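Long-range contacts in aspartokinase (Clostridium acetobutylicum, PDB 3TVI), which probably catalyses the ATP-dependent phosphorylation of the beta-carboxyl group of L-aspartate, the first step towards threonine, methionine and lysine: residues I4-F9 with A197-D202; E131-A136 with N164-P169; E154-K159 with S193-G198. All coordinates share one frame; numbering follows the deposited sequence.

Contact 1: residues I4-F9 with A197-D202; sequences IVVTKF and AGVNAD
The Schellman-terminated end of helix 187-199, together with the loop that leads into strand 203-208, lies against the beginning of strand 5-9, where Ile4 and Val6 meet Val199, Ala201 and Asp202. Two bonds back into the last turn, from Asn200 N to Ala197 O and probably from Ala201 N to Ser196 O, define the motif together with the positive phi of Asn200. The chain then crosses the start of the first strand at a steep angle, with one close backbone pairing, Ile4 with Ala201. The polar link is a backbone bond from Asp202 N to Ile4 O (2.9 Å, 164° at the hydrogen), its donor tilted moderately from the carbonyl plane. A weak second bond, from Ile4 N to Asp202 OD2 (3.4 Å), approaches the same residue through its carboxylate. One residue of the loop thus addresses both the N-H and the C=O of Ile4.

Apolar packing completes the contact further into the fold. The two methyls of Val199 divide their work: a chi1 of 63° directs CG1 to Val6 CG2 (4.0 Å), while CG2 turns to Ile4 CG2 (4.0 Å). Val6 and Val199 lie side by side, pointing opposite ways. Ala201 CB completes the group, 3.7 Å from Val6 CG2 and also beside Ile4 O. Val6 additionally touches Ile195 and Ser196 of the same helix, and its backbone is hydrogen-bonded to Leu203 and Glu205.

Those bonds show that the loop delivers the chain directly into the strand next to 5-9. A helix packed on the parallel part of a mixed sheet, here strands 33-38, 5-9 and 203-208, and followed by a strand of that sheet is the alpha/beta architecture of the amino acid kinase domain.

Contact 2: residues E131-A136 with N164-P169; sequences EFIDAA and NKAVIP
Segments 131-136 and 164-169 run as parallel neighbours, their touching parts only 30° apart, with bridges pairing Glu131 with Ala166 and Phe132 with Val167. Three backbone bonds form the ladder: Glu131 N to Lys165 O (2.9 Å), Val167 N to Glu131 O (2.9 Å), and Ile133 N to Val167 O (3.0 Å). In the last of these the donor lies nearly along the C=O axis.

On the face bearing Phe132 and Val167, both side chains touch Ala125 of helix 109-127. The Phe132 ring extends along the strands, its chi1 of 177° carrying CG away from the backbone N, until CZ comes 4.3 Å from Pro169 CG, an oblique approach, while Tyr118 meets the same ring with the planes almost perpendicular. Ala166 lies on the other face, where its CB is 4.3 Å from Ile133 CD1. Farther along, Pro169 CG packs on Ala135 CB at 4.0 Å. Asp134 OD1 accepts from Ala136 N (2.7 Å) in an Asx turn, and also bonds to Tyr172 OH.

Proline chemistry explains where the pairing stops. The next acceptor in register is Ile133 O, but Pro169 has no N-H to offer; the backbone ladder ends there, with Ile133 O facing the CD methylene of the proline ring. The Pro169 side chain is about 4 Å from that of Glu117, a predicted substrate-binding residue.

Contact 3: residues E154-K159 with S193-G198; sequences EKIKEK and SIISAG
The flat group at this helix crossing is the carbonyl of Gly198, approached on one face by Lys157 and on the opposite face by Ile156. Lys157 NZ donates to Gly198 O at 2.7 Å from above the carbonyl plane, 41° out of it, so the bond does not follow a lone pair. The lysine chain is extended until its last torsion (chi4 48°), whose bend curls the ammonium back over the oxygen; Lys157 CG passes that oxygen close to the plane. Over the other face, Ile156 CG2 lies 3.6 Å from Gly198 C. The lysine charge beside a carbonyl of the last helical turn probably complements the partial negative charge there.

Ile156 sends its other branch deeper: CD1 is 3.7 Å from both Ile194 CG2 and Ile195 CD1, crossing the Ile194 side chain at about a right angle. Glycine at 198 admits close approach, with CA atoms of Ile156 and Gly198 only 5.5 Å apart, while the axes cross at -73° and 9.0 Å.

Helix 149-159 thereby bridges onto helix 187-199, Tyr153 extending the contact to Ile194 and Ala197; behind them Ile195 meets Ile168, just beyond strand 166-167, and Ser196 touches Tyr204 of strand 203-208.

In the fold
Contacts 1 and 2 both belong to the central sheet, their centres 12 Å apart, with strand 33-38 lying between strands 166-167 and 5-9. Contact 3 connects them from the helical layer. It shares Ala197 and Gly198 with contact 1, their centres 9 Å apart, and Ser196 O probably accepts from Ala201 N (2.9 Å). Towards contact 2, with centres 11 Å apart, Ile195 packs on Ile168. Helix 149-159 is the crossover of the beta-alpha-beta unit paired in contact 2. Strand 5-9 ends in Lys8 and Phe9 of the predicted ATP site, and Ile195 lies about 9 Å from Lys8, between side chains. The bound lysines occupy separate pockets formed by residues between Leu308 and Ser338.

Contact 1: residues I4-F9 with A197-D202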
loop_
_atom_site.group_PDB
_atom_site.type_symbol
_atom_site.label_atom_id
_atom_site.label_comp_id
_atom_site.label_asym_id
_atom_site.label_seq_id
_atom_site.Cartn_x
_atom_site.Cartn_y
_atom_site.Cartn_z
ATOM N N ILE B 4 33.994 17.647 -24.324
ATOM C CA ILE B 4 34.699 16.505 -23.733
ATOM C C ILE B 4 33.703 15.363 -23.500
ATOM O O ILE B 4 32.982 15.356 -22.497
ATOM C CB ILE B 4 35.342 16.876 -22.373
ATOM C CG1 ILE B 4 36.412 17.950 -22.541
ATOM C CG2 ILE B 4 35.951 15.655 -21.710
ATOM C CD1 ILE B 4 35.848 19.322 -22.850
ATOM N N VAL B 5 33.647 14.418 -24.435
ATOM C CA VAL B 5 32.818 13.228 -24.281
ATOM C C VAL B 5 33.668 12.122 -23.696
ATOM O O VAL B 5 34.843 12.023 -23.997
ATOM C CB VAL B 5 32.270 12.726 -25.624
ATOM C CG1 VAL B 5 31.293 11.582 -25.391
ATOM C CG2 VAL B 5 31.602 13.851 -26.392
ATOM N N VAL B 6 33.058 11.283 -22.879
ATOM C CA VAL B 6 33.720 10.156 -22.244
ATOM C C VAL B 6 32.936 8.916 -22.609
ATOM O O VAL B 6 31.709 8.904 -22.483
ATOM C CB VAL B 6 33.656 10.300 -20.721
ATOM C CG1 VAL B 6 34.105 9.023 -20.020
ATOM C CG2 VAL B 6 34.473 11.499 -20.280
ATOM N N THR B 7 33.624 7.865 -23.030
ATOM C CA THR B 7 32.948 6.698 -23.573
ATOM C C THR B 7 33.200 5.463 -22.741
ATOM O O THR B 7 34.313 5.267 -22.267
ATOM C CB THR B 7 33.465 6.413 -24.978
ATOM O OG1 THR B 7 34.864 6.138 -24.904
ATOM C CG2 THR B 7 33.244 7.617 -25.875
ATOM N N LYS B 8 32.171 4.635 -22.560
ATOM C CA LYS B 8 32.358 3.301 -22.003
ATOM C C LYS B 8 31.840 2.275 -22.974
ATOM O O LYS B 8 30.814 2.492 -23.607
ATOM C CB LYS B 8 31.617 3.092 -20.679
ATOM C CG LYS B 8 31.178 1.627 -20.528
ATOM C CD LYS B 8 30.739 1.199 -19.145
ATOM C CE LYS B 8 30.438 -0.300 -19.138
ATOM N NZ LYS B 8 29.418 -0.683 -20.150
ATOM N N PHE B 9 32.523 1.134 -23.031
ATOM C CA PHE B 9 32.115 0.009 -23.855
ATOM C C PHE B 9 32.007 -1.254 -23.023
ATOM O O PHE B 9 32.889 -1.554 -22.227
ATOM C CB PHE B 9 33.121 -0.171 -24.967
ATOM C CG PHE B 9 33.192 1.006 -25.870
ATOM C CD1 PHE B 9 32.421 1.056 -27.017
ATOM C CD2 PHE B 9 33.983 2.090 -25.544
ATOM C CE1 PHE B 9 32.461 2.162 -27.845
ATOM C CE2 PHE B 9 34.035 3.199 -26.363
ATOM C CZ PHE B 9 33.272 3.237 -27.518
ATOM N N ALA B 197 32.358 12.725 -14.052
ATOM C CA ALA B 197 32.331 13.629 -12.910
ATOM C C ALA B 197 33.684 14.302 -12.685
ATOM O O ALA B 197 33.763 15.524 -12.582
ATOM C CB ALA B 197 31.920 12.874 -11.659
ATOM N N GLY B 198 34.743 13.500 -12.624
ATOM C CA GLY B 198 36.079 13.996 -12.303
ATOM C C GLY B 198 36.700 14.889 -13.362
ATOM O O GLY B 198 37.499 15.776 -13.051
ATOM N N VAL B 199 36.347 14.647 -14.619
ATOM C CA VAL B 199 36.838 15.465 -15.724
ATOM C C VAL B 199 35.905 16.648 -16.021
ATOM O O VAL B 199 36.249 17.529 -16.808
ATOM C CB VAL B 199 36.980 14.619 -16.995
ATOM C CG1 VAL B 199 35.618 14.095 -17.442
ATOM C CG2 VAL B 199 37.634 15.434 -18.097
ATOM N N ASN B 200 34.736 16.668 -15.382
ATOM C CA ASN B 200 33.683 17.621 -15.714
ATOM C C ASN B 200 33.327 17.499 -17.194
ATOM O O ASN B 200 33.317 18.484 -17.929
ATOM C CB ASN B 200 34.088 19.055 -15.348
ATOM C CG ASN B 200 34.336 19.233 -13.865
ATOM O OD1 ASN B 200 33.505 18.862 -13.036
ATOM N ND2 ASN B 200 35.476 19.814 -13.521
ATOM N N ALA B 201 33.042 16.271 -17.621
ATOM C CA ALA B 201 32.711 15.990 -19.015
ATOM C C ALA B 201 31.396 16.648 -19.413
ATOM O O ALA B 201 30.603 17.067 -18.554
ATOM C CB ALA B 201 32.628 14.488 -19.245
ATOM N N ASP B 202 31.172 16.726 -20.725
ATOM C CA ASP B 202 29.924 17.263 -21.285
ATOM C C ASP B 202 28.891 16.194 -21.583
ATOM O O ASP B 202 27.696 16.473 -21.633
ATOM C CB ASP B 202 30.227 17.991 -22.579
ATOM C CG ASP B 202 31.205 19.080 -22.386
ATOM O OD1 ASP B 202 31.701 19.215 -21.252
ATOM O OD2 ASP B 202 31.487 19.797 -23.360
#

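Contact 2: residues E131-A136 with N164-P169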
loop_
_atom_site.group_PDB
_atom_site.type_symbol
_atom_site.label_atom_id
_atom_site.label_comp_id
_atom_site.label_asym_id
_atom_site.label_seq_id
_atom_site.Cartn_x
_atom_site.Cartn_y
_atom_site.Cartn_z
ATOM N N GLU B 131 46.758 7.243 -23.918
ATOM C CA GLU B 131 47.524 6.991 -22.700
ATOM C C GLU B 131 46.808 6.020 -21.771
ATOM O O GLU B 131 45.652 6.227 -21.417
ATOM C CB GLU B 131 47.797 8.289 -21.947
ATOM C CG GLU B 131 49.020 9.032 -22.448
ATOM C CD GLU B 131 49.434 10.154 -21.517
ATOM O OE1 GLU B 131 49.753 9.874 -20.334
ATOM O OE2 GLU B 131 49.438 11.319 -21.971
ATOM N N PHE B 132 47.498 4.958 -21.374
ATOM C CA PHE B 132 46.936 4.021 -20.419
ATOM C C PHE B 132 47.092 4.562 -19.018
ATOM O O PHE B 132 48.192 4.908 -18.603
ATOM C CB PHE B 132 47.624 2.666 -20.474
ATOM C CG PHE B 132 47.112 1.713 -19.445
ATOM C CD1 PHE B 132 45.964 0.973 -19.684
ATOM C CD2 PHE B 132 47.741 1.593 -18.217
ATOM C CE1 PHE B 132 45.467 0.110 -18.723
ATOM C CE2 PHE B 132 47.246 0.733 -17.249
ATOM C CZ PHE B 132 46.110 -0.012 -17.504
ATOM N N ILE B 133 45.987 4.596 -18.285
ATOM C CA ILE B 133 45.985 5.038 -16.899
ATOM C C ILE B 133 45.270 4.013 -16.035
ATOM O O ILE B 133 44.051 3.918 -16.082
ATOM C CB ILE B 133 45.262 6.380 -16.759
ATOM C CG1 ILE B 133 46.087 7.486 -17.406
ATOM C CG2 ILE B 133 45.009 6.686 -15.297
ATOM C CD1 ILE B 133 45.475 8.859 -17.249
ATOM N N ASP B 134 46.026 3.259 -15.243
ATOM C CA ASP B 134 45.443 2.240 -14.378
ATOM C C ASP B 134 44.404 2.890 -13.486
ATOM O O ASP B 134 44.535 4.048 -13.119
ATOM C CB ASP B 134 46.514 1.545 -13.529
ATOM C CG ASP B 134 46.011 0.253 -12.884
ATOM O OD1 ASP B 134 45.003 0.288 -12.154
ATOM O OD2 ASP B 134 46.629 -0.808 -13.089
ATOM N N ALA B 135 43.360 2.130 -13.171
ATOM C CA ALA B 135 42.288 2.587 -12.297
ATOM C C ALA B 135 42.826 2.832 -10.900
ATOM O O ALA B 135 42.495 3.836 -10.267
ATOM C CB ALA B 135 41.183 1.550 -12.243
ATOM N N ALA B 136 43.681 1.917 -10.443
ATOM C CA ALA B 136 44.224 1.938 -9.085
ATOM C C ALA B 136 44.967 3.217 -8.767
ATOM O O ALA B 136 45.188 3.514 -7.600
ATOM C CB ALA B 136 45.134 0.741 -8.857
ATOM N N ASN B 164 45.325 14.147 -23.565
ATOM C CA ASN B 164 44.504 14.393 -24.743
ATOM C C ASN B 164 43.505 13.242 -24.926
ATOM O O ASN B 164 42.300 13.451 -25.007
ATOM C CB ASN B 164 45.409 14.537 -25.973
ATOM C CG ASN B 164 44.682 15.073 -27.196
ATOM O OD1 ASN B 164 43.449 15.170 -27.219
ATOM N ND2 ASN B 164 45.449 15.428 -28.227
ATOM N N LYS B 165 44.026 12.024 -24.964
ATOM C CA LYS B 165 43.220 10.822 -25.132
ATOM C C LYS B 165 43.739 9.788 -24.137
ATOM O O LYS B 165 44.944 9.538 -24.087
ATOM C CB LYS B 165 43.342 10.307 -26.577
ATOM C CG LYS B 165 42.302 9.267 -26.977
ATOM C CD LYS B 165 42.665 8.507 -28.251
ATOM C CE LYS B 165 42.237 9.237 -29.518
ATOM N NZ LYS B 165 42.501 8.422 -30.746
ATOM N N ALA B 166 42.847 9.196 -23.348
ATOM C CA ALA B 166 43.267 8.275 -22.300
ATOM C C ALA B 166 42.294 7.113 -22.103
ATOM O O ALA B 166 41.082 7.326 -22.033
ATOM C CB ALA B 166 43.446 9.034 -20.997
ATOM N N VAL B 167 42.831 5.889 -22.021
ATOM C CA VAL B 167 42.038 4.717 -21.631
ATOM C C VAL B 167 42.167 4.541 -20.134
ATOM O O VAL B 167 43.243 4.749 -19.580
ATOM C CB VAL B 167 42.525 3.403 -22.268
ATOM C CG1 VAL B 167 41.735 2.226 -21.712
ATOM C CG2 VAL B 167 42.421 3.447 -23.785
ATOM N N ILE B 168 41.066 4.157 -19.493
ATOM C CA ILE B 168 41.015 3.964 -18.044
ATOM C C ILE B 168 40.196 2.722 -17.762
ATOM O O ILE B 168 38.981 2.739 -17.975
ATOM C CB ILE B 168 40.317 5.135 -17.325
ATOM C CG1 ILE B 168 40.859 6.474 -17.829
ATOM C CG2 ILE B 168 40.494 4.994 -15.824
ATOM C CD1 ILE B 168 40.182 7.680 -17.222
ATOM N N PRO B 169 40.842 1.649 -17.266
ATOM C CA PRO B 169 40.142 0.378 -17.115
ATOM C C PRO B 169 39.047 0.526 -16.081
ATOM O O PRO B 169 39.040 1.500 -15.329
ATOM C CB PRO B 169 41.237 -0.579 -16.657
ATOM C CG PRO B 169 42.180 0.286 -15.904
ATOM C CD PRO B 169 42.116 1.656 -16.531
#

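Contact 3: residues E154-K159 with S193-G198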
loop_
_atom_site.group_PDB
_atom_site.type_symbol
_atom_site.label_atom_id
_atom_site.label_comp_id
_atom_site.label_asym_id
_atom_site.label_seq_id
_atom_site.Cartn_x
_atom_site.Cartn_y
_atom_site.Cartn_z
ATOM N N GLU B 154 40.076 14.761 -7.684
ATOM C CA GLU B 154 41.324 15.518 -7.643
ATOM C C GLU B 154 42.388 14.797 -8.472
ATOM O O GLU B 154 43.058 15.417 -9.299
ATOM C CB GLU B 154 41.794 15.718 -6.191
ATOM C CG GLU B 154 43.239 16.209 -6.031
ATOM C CD GLU B 154 43.535 16.804 -4.650
ATOM O OE1 GLU B 154 42.620 16.855 -3.788
ATOM O OE2 GLU B 154 44.695 17.233 -4.432
ATOM N N LYS B 155 42.512 13.486 -8.257
ATOM C CA LYS B 155 43.466 12.657 -8.989
ATOM C C LYS B 155 43.102 12.596 -10.473
ATOM O O LYS B 155 43.953 12.791 -11.333
ATOM C CB LYS B 155 43.530 11.253 -8.384
ATOM N N ILE B 156 41.831 12.355 -10.768
ATOM C CA ILE B 156 41.352 12.331 -12.153
ATOM C C ILE B 156 41.726 13.611 -12.901
ATOM O O ILE B 156 42.238 13.558 -14.021
ATOM C CB ILE B 156 39.827 12.130 -12.223
ATOM C CG1 ILE B 156 39.468 10.684 -11.884
ATOM C CG2 ILE B 156 39.311 12.477 -13.607
ATOM C CD1 ILE B 156 37.985 10.438 -11.719
ATOM N N LYS B 157 41.474 14.756 -12.280
ATOM C CA LYS B 157 41.837 16.036 -12.879
ATOM C C LYS B 157 43.340 16.120 -13.121
ATOM O O LYS B 157 43.786 16.629 -14.148
ATOM C CB LYS B 157 41.394 17.195 -11.983
ATOM C CG LYS B 157 39.890 17.384 -11.924
ATOM C CD LYS B 157 39.507 18.545 -11.020
ATOM C CE LYS B 157 38.085 19.002 -11.290
ATOM N NZ LYS B 157 37.128 17.862 -11.346
ATOM N N GLU B 158 44.108 15.612 -12.164
ATOM C CA GLU B 158 45.564 15.644 -12.241
ATOM C C GLU B 158 46.051 14.696 -13.340
ATOM O O GLU B 158 46.813 15.095 -14.213
ATOM C CB GLU B 158 46.173 15.263 -10.880
ATOM C CG GLU B 158 47.450 16.009 -10.508
ATOM C CD GLU B 158 48.707 15.406 -11.107
ATOM O OE1 GLU B 158 49.515 16.164 -11.684
ATOM O OE2 GLU B 158 48.899 14.178 -10.991
ATOM N N LYS B 159 45.572 13.455 -13.310
ATOM C CA LYS B 159 46.087 12.396 -14.180
ATOM C C LYS B 159 45.348 12.222 -15.511
ATOM O O LYS B 159 45.978 11.870 -16.516
ATOM C CB LYS B 159 46.082 11.047 -13.446
ATOM C CG LYS B 159 47.411 10.641 -12.818
ATOM C CD LYS B 159 47.458 10.848 -11.310
ATOM C CE LYS B 159 48.566 10.019 -10.669
ATOM N NZ LYS B 159 49.889 10.237 -11.314
ATOM N N SER B 193 30.948 6.783 -15.090
ATOM C CA SER B 193 30.303 7.939 -14.449
ATOM C C SER B 193 31.284 8.737 -13.611
ATOM O O SER B 193 31.307 9.963 -13.681
ATOM C CB SER B 193 29.151 7.484 -13.562
ATOM O OG SER B 193 28.456 6.413 -14.174
ATOM N N ILE B 194 32.095 8.034 -12.825
ATOM C CA ILE B 194 33.116 8.667 -11.998
ATOM C C ILE B 194 34.018 9.537 -12.859
ATOM O O ILE B 194 34.195 10.715 -12.584
ATOM C CB ILE B 194 33.978 7.621 -11.270
ATOM C CG1 ILE B 194 33.141 6.881 -10.217
ATOM C CG2 ILE B 194 35.185 8.285 -10.625
ATOM C CD1 ILE B 194 33.889 5.810 -9.453
ATOM N N ILE B 195 34.569 8.961 -13.920
ATOM C CA ILE B 195 35.511 9.691 -14.754
ATOM C C ILE B 195 34.881 10.962 -15.290
ATOM O O ILE B 195 35.512 12.020 -15.278
ATOM C CB ILE B 195 36.003 8.856 -15.947
ATOM C CG1 ILE B 195 36.921 7.720 -15.476
ATOM C CG2 ILE B 195 36.744 9.743 -16.935
ATOM C CD1 ILE B 195 38.120 8.178 -14.672
ATOM N N SER B 196 33.641 10.851 -15.762
ATOM C CA SER B 196 32.910 11.998 -16.297
ATOM C C SER B 196 32.838 13.095 -15.239
ATOM O O SER B 196 33.231 14.243 -15.488
ATOM C CB SER B 196 31.501 11.582 -16.716
ATOM O OG SER B 196 31.505 10.305 -17.332
ATOM N N ALA B 197 32.358 12.725 -14.052
ATOM C CA ALA B 197 32.331 13.629 -12.910
ATOM C C ALA B 197 33.684 14.302 -12.685
ATOM O O ALA B 197 33.763 15.524 -12.582
ATOM C CB ALA B 197 31.920 12.874 -11.659
ATOM N N GLY B 198 34.743 13.500 -12.624
ATOM C CA GLY B 198 36.079 13.996 -12.303
ATOM C C GLY B 198 36.700 14.889 -13.362
ATOM O O GLY B 198 37.499 15.776 -13.051
#